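Local coordinates for protein synthesis inhibitor, putative (Thermotoga maritima, PDB 2B33) that is a RutC-family, YjgF-like protein that binds calcium and probably acts as a deaminase, at residues 100-103 / 104-108; 56-59 / 60-63. All coordinates share one frame; numbering follows the deposited sequence.

Interaction 2 (56-59 / 60-63) comes first along the chain, where the loop after strand 38-44 turns into helix 59-76; interaction 1 (100-103 / 104-108) follows on helix 97-108. Their centres lie about 13 Å apart, and the two helices touch directly: V103 CG2 packs 3.5 Å from E60 CB, while V100 and V103 meet T63. Helix 97-108 is the crossover between strands 84-91 and 114-119 of the mixed sheet, an arrangement characteristic of the YjgF-like fold. Interaction 2 caps the start of one helix, interaction 1 runs along the other, and the valines and T63 join the two helices to each other.

Interaction 1 (100-103 / 104-108); sequences VNEV and YSRYF. With EDO (1,2-ethanediol), chain D.
S105 turns its OG back beside its own backbone N (chi1 -62°), within reach of N101 O; E102 sends CG anti to its own N (chi1 -173°) while R106 keeps CG beside its N, and from these different starts the two chains end side by side, pointing the same way. S105 OG donates to N101 O at 2.7 Å, and S105 N reaches the same oxygen at 2.8 Å from the opposite face of the carbonyl plane, so one acceptor is gripped by two donors. An alanine here is likely to leave N101 O with the backbone bond as its one remaining grip from residue 105. The flat groups of E102 and R106 are 42° apart; their salt bridge is long, OE2 to NH2 3.8 Å, and the E102 carbonyl oxygen sits over one face of the guanidinium. R106 NH1 also donates to O2 of a 1,2-ethanediol molecule, probably left from crystallisation, 3.3 Å away. V103 O meets the Y107 ring at its edge, in plane, 3.4 Å from CD1, while V103 CG1 packs near Y107 CE1 and the phenol OH bonds E68 on helix 59-76. R106 N approaches V103 O from above the carbonyl plane, at 3.1 Å. This i to i+3 bond, and Y104 O shared by the N-H groups of Y107 and F108, lie on helix 97-108, the crossover of a beta-alpha-beta unit.

Interaction 2 (56-59 / 60-63); sequences QGTI and EEKT. With EDO (1,2-ethanediol), chain C.
I59 O is gripped twice from T63, by OG1 at 2.7 Å and by the backbone N at 2.9 Å, the two donors arriving from opposite faces of the carbonyl plane. One residue earlier, helix 59-76 opens with a capping box. T58 is the N-cap: with chi1 at 68° its OG1 stands between backbone N and carbonyl carbon, and there it accepts from E61 N at 3.3 Å in a fairly straight bond (163° at the hydrogen). E61 returns the bond, its extended chain carrying OE1 to T58 N, though that half of the box is weak. The same carboxylate oxygen, E61 OE1, lies 3.6 Å from G57 CA. E60 takes another course: its chain bends at chi2 (90°), laying OE1 alongside I59 CG2 and T58 CB, each 3.5 Å away. K62 stretches back across the turn, its methylenes passing over T58 O, which also accepts the first regular backbone bond from K62 N. The ammonium end of K62 forms a salt bridge with E128. Two residues before T58, Q56 has its side chain about 10 Å from that of D48, a calcium-binding residue of this protein, with no calcium bound to this chain here; Q56 O accepts from O1 of a 1,2-ethanediol molecule at 2.8 Å.

Interaction 1 (100-103 / 104-108)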
loop_
_atom_site.group_PDB
_atom_site.type_symbol
_atom_site.label_atom_id
_atom_site.label_comp_id
_atom_site.label_asym_id
_atom_site.label_seq_id
_atom_site.Cartn_x
_atom_site.Cartn_y
_atom_site.Cartn_z
ATOM N N VAL A 100 4.149 8.943 17.570
ATOM C CA VAL A 100 4.754 8.627 16.278
ATOM C C VAL A 100 4.715 9.883 15.408
ATOM O O VAL A 100 5.713 10.216 14.776
ATOM C CB VAL A 100 4.052 7.431 15.546
ATOM C CG1 VAL A 100 4.493 7.329 14.064
ATOM C CG2 VAL A 100 4.336 6.107 16.263
ATOM N N ASN A 101 3.570 10.568 15.387
ATOM C CA ASN A 101 3.417 11.814 14.636
ATOM C C ASN A 101 4.403 12.889 15.075
ATOM O O ASN A 101 4.878 13.666 14.248
ATOM C CB ASN A 101 1.993 12.380 14.758
ATOM C CG ASN A 101 0.963 11.595 13.959
ATOM O OD1 ASN A 101 1.240 10.527 13.422
ATOM N ND2 ASN A 101 -0.242 12.134 13.883
ATOM N N GLU A 102 4.686 12.927 16.376
ATOM C CA GLU A 102 5.613 13.892 16.974
ATOM C C GLU A 102 7.006 13.747 16.357
ATOM O O GLU A 102 7.603 14.727 15.926
ATOM C CB GLU A 102 5.645 13.659 18.494
ATOM C CG GLU A 102 6.416 14.653 19.339
ATOM C CD GLU A 102 6.246 14.394 20.841
ATOM O OE1 GLU A 102 5.727 13.323 21.232
ATOM O OE2 GLU A 102 6.635 15.268 21.641
ATOM N N VAL A 103 7.502 12.514 16.296
ATOM C CA VAL A 103 8.808 12.218 15.692
ATOM C C VAL A 103 8.740 12.358 14.157
ATOM O O VAL A 103 9.662 12.880 13.540
ATOM C CB VAL A 103 9.316 10.793 16.073
ATOM C CG1 VAL A 103 10.670 10.513 15.429
ATOM C CG2 VAL A 103 9.400 10.628 17.601
ATOM N N TYR A 104 7.647 11.883 13.564
ATOM C CA TYR A 104 7.403 11.947 12.122
ATOM C C TYR A 104 7.480 13.390 11.603
ATOM O O TYR A 104 8.090 13.641 10.567
ATOM C CB TYR A 104 6.028 11.339 11.825
ATOM C CG TYR A 104 5.668 11.152 10.374
ATOM C CD1 TYR A 104 5.145 12.197 9.631
ATOM C CD2 TYR A 104 5.791 9.911 9.760
ATOM C CE1 TYR A 104 4.792 12.033 8.308
ATOM C CE2 TYR A 104 5.430 9.735 8.438
ATOM C CZ TYR A 104 4.930 10.803 7.714
ATOM O OH TYR A 104 4.570 10.660 6.392
ATOM N N SER A 105 6.865 14.319 12.340
ATOM C CA SER A 105 6.869 15.752 12.006
ATOM C C SER A 105 8.259 16.367 11.891
ATOM O O SER A 105 8.445 17.342 11.164
ATOM C CB SER A 105 6.122 16.563 13.072
ATOM O OG SER A 105 4.771 16.186 13.168
ATOM N N ARG A 106 9.219 15.826 12.637
ATOM C CA ARG A 106 10.603 16.302 12.587
ATOM C C ARG A 106 11.315 15.920 11.283
ATOM O O ARG A 106 12.347 16.498 10.964
ATOM C CB ARG A 106 11.380 15.816 13.820
ATOM C CG ARG A 106 10.912 16.517 15.093
ATOM C CD ARG A 106 11.077 15.690 16.357
ATOM N NE ARG A 106 10.468 16.393 17.494
ATOM C CZ ARG A 106 10.144 15.856 18.677
ATOM N NH1 ARG A 106 10.327 14.556 18.941
ATOM N NH2 ARG A 106 9.596 16.633 19.610
ATOM N N TYR A 107 10.760 14.957 10.544
ATOM C CA TYR A 107 11.270 14.534 9.231
ATOM C C TYR A 107 10.423 15.107 8.075
ATOM O O TYR A 107 10.988 15.608 7.103
ATOM C CB TYR A 107 11.344 12.992 9.157
ATOM C CG TYR A 107 12.424 12.410 10.056
ATOM C CD1 TYR A 107 12.237 12.322 11.428
ATOM C CD2 TYR A 107 13.637 11.965 9.534
ATOM C CE1 TYR A 107 13.223 11.812 12.262
ATOM C CE2 TYR A 107 14.635 11.449 10.362
ATOM C CZ TYR A 107 14.420 11.377 11.726
ATOM O OH TYR A 107 15.388 10.869 12.564
ATOM N N PHE A 108 9.088 15.051 8.201
ATOM C CA PHE A 108 8.137 15.517 7.155
ATOM C C PHE A 108 7.165 16.667 7.536
ATOM O O PHE A 108 6.099 16.806 6.923
ATOM C CB PHE A 108 7.272 14.343 6.690
ATOM C CG PHE A 108 8.041 13.148 6.230
ATOM C CD1 PHE A 108 8.566 13.098 4.946
ATOM C CD2 PHE A 108 8.191 12.041 7.061
ATOM C CE1 PHE A 108 9.258 11.983 4.506
ATOM C CE2 PHE A 108 8.879 10.919 6.623
ATOM C CZ PHE A 108 9.413 10.890 5.342
HETATM C C1 EDO D . 15.096 13.268 16.447
HETATM O O1 EDO D . 15.828 12.270 15.725
HETATM C C2 EDO D . 13.597 13.006 16.304
HETATM O O2 EDO D . 12.937 13.159 17.571
#

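Interaction 2 (56-59 / 60-63)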
loop_
_atom_site.group_PDB
_atom_site.type_symbol
_atom_site.label_atom_id
_atom_site.label_comp_id
_atom_site.label_asym_id
_atom_site.label_seq_id
_atom_site.Cartn_x
_atom_site.Cartn_y
_atom_site.Cartn_z
ATOM N N GLN A 56 15.171 -1.207 21.480
ATOM C CA GLN A 56 14.280 -1.543 22.583
ATOM C C GLN A 56 14.270 -0.315 23.502
ATOM O O GLN A 56 15.298 0.048 24.073
ATOM C CB GLN A 56 14.763 -2.816 23.304
ATOM C CG GLN A 56 13.646 -3.533 24.066
ATOM C CD GLN A 56 14.095 -4.799 24.796
ATOM O OE1 GLN A 56 15.237 -4.899 25.259
ATOM N NE2 GLN A 56 13.177 -5.763 24.930
ATOM N N GLY A 57 13.108 0.324 23.622
ATOM C CA GLY A 57 12.945 1.554 24.403
ATOM C C GLY A 57 11.598 2.197 24.109
ATOM O O GLY A 57 10.602 1.495 23.975
ATOM N N THR A 58 11.551 3.519 23.987
ATOM C CA THR A 58 10.273 4.207 23.730
ATOM C C THR A 58 9.868 4.125 22.263
ATOM O O THR A 58 10.683 3.800 21.398
ATOM C CB THR A 58 10.288 5.696 24.136
ATOM O OG1 THR A 58 11.160 6.443 23.279
ATOM C CG2 THR A 58 10.709 5.864 25.593
ATOM N N ILE A 59 8.603 4.419 21.988
ATOM C CA ILE A 59 8.097 4.402 20.616
ATOM C C ILE A 59 8.693 5.552 19.781
ATOM O O ILE A 59 8.775 5.443 18.556
ATOM C CB ILE A 59 6.533 4.375 20.567
ATOM C CG1 ILE A 59 6.018 3.939 19.189
ATOM C CG2 ILE A 59 5.914 5.715 20.995
ATOM C CD1 ILE A 59 6.395 2.525 18.771
ATOM N N GLU A 60 9.103 6.637 20.440
ATOM C CA GLU A 60 9.777 7.738 19.763
ATOM C C GLU A 60 11.153 7.278 19.244
ATOM O O GLU A 60 11.521 7.573 18.112
ATOM C CB GLU A 60 9.919 8.956 20.682
ATOM C CG GLU A 60 8.594 9.662 21.062
ATOM C CD GLU A 60 7.920 9.141 22.341
ATOM O OE1 GLU A 60 8.056 7.946 22.699
ATOM O OE2 GLU A 60 7.229 9.958 22.986
ATOM N N GLU A 61 11.881 6.541 20.079
ATOM C CA GLU A 61 13.183 5.973 19.724
ATOM C C GLU A 61 13.071 4.949 18.593
ATOM O O GLU A 61 13.952 4.876 17.741
ATOM C CB GLU A 61 13.836 5.345 20.964
ATOM C CG GLU A 61 14.237 6.382 22.012
ATOM C CD GLU A 61 14.776 5.792 23.301
ATOM O OE1 GLU A 61 14.647 4.568 23.512
ATOM O OE2 GLU A 61 15.334 6.569 24.115
ATOM N N LYS A 62 12.000 4.159 18.593
ATOM C CA LYS A 62 11.765 3.179 17.529
ATOM C C LYS A 62 11.389 3.866 16.208
ATOM O O LYS A 62 11.873 3.475 15.152
ATOM C CB LYS A 62 10.716 2.153 17.952
ATOM C CG LYS A 62 11.201 1.261 19.099
ATOM C CD LYS A 62 10.106 0.414 19.681
ATOM C CE LYS A 62 10.583 -0.277 20.948
ATOM N NZ LYS A 62 9.494 -0.937 21.689
ATOM N N THR A 63 10.552 4.901 16.281
ATOM C CA THR A 63 10.150 5.686 15.108
ATOM C C THR A 63 11.344 6.443 14.519
ATOM O O THR A 63 11.443 6.618 13.297
ATOM C CB THR A 63 9.056 6.718 15.471
ATOM O OG1 THR A 63 7.961 6.053 16.093
ATOM C CG2 THR A 63 8.547 7.469 14.233
HETATM C C1 EDO C . 17.857 1.945 24.889
HETATM O O1 EDO C . 17.403 0.903 25.761
HETATM C C2 EDO C . 19.169 2.527 25.413
HETATM O O2 EDO C . 19.545 3.688 24.655
#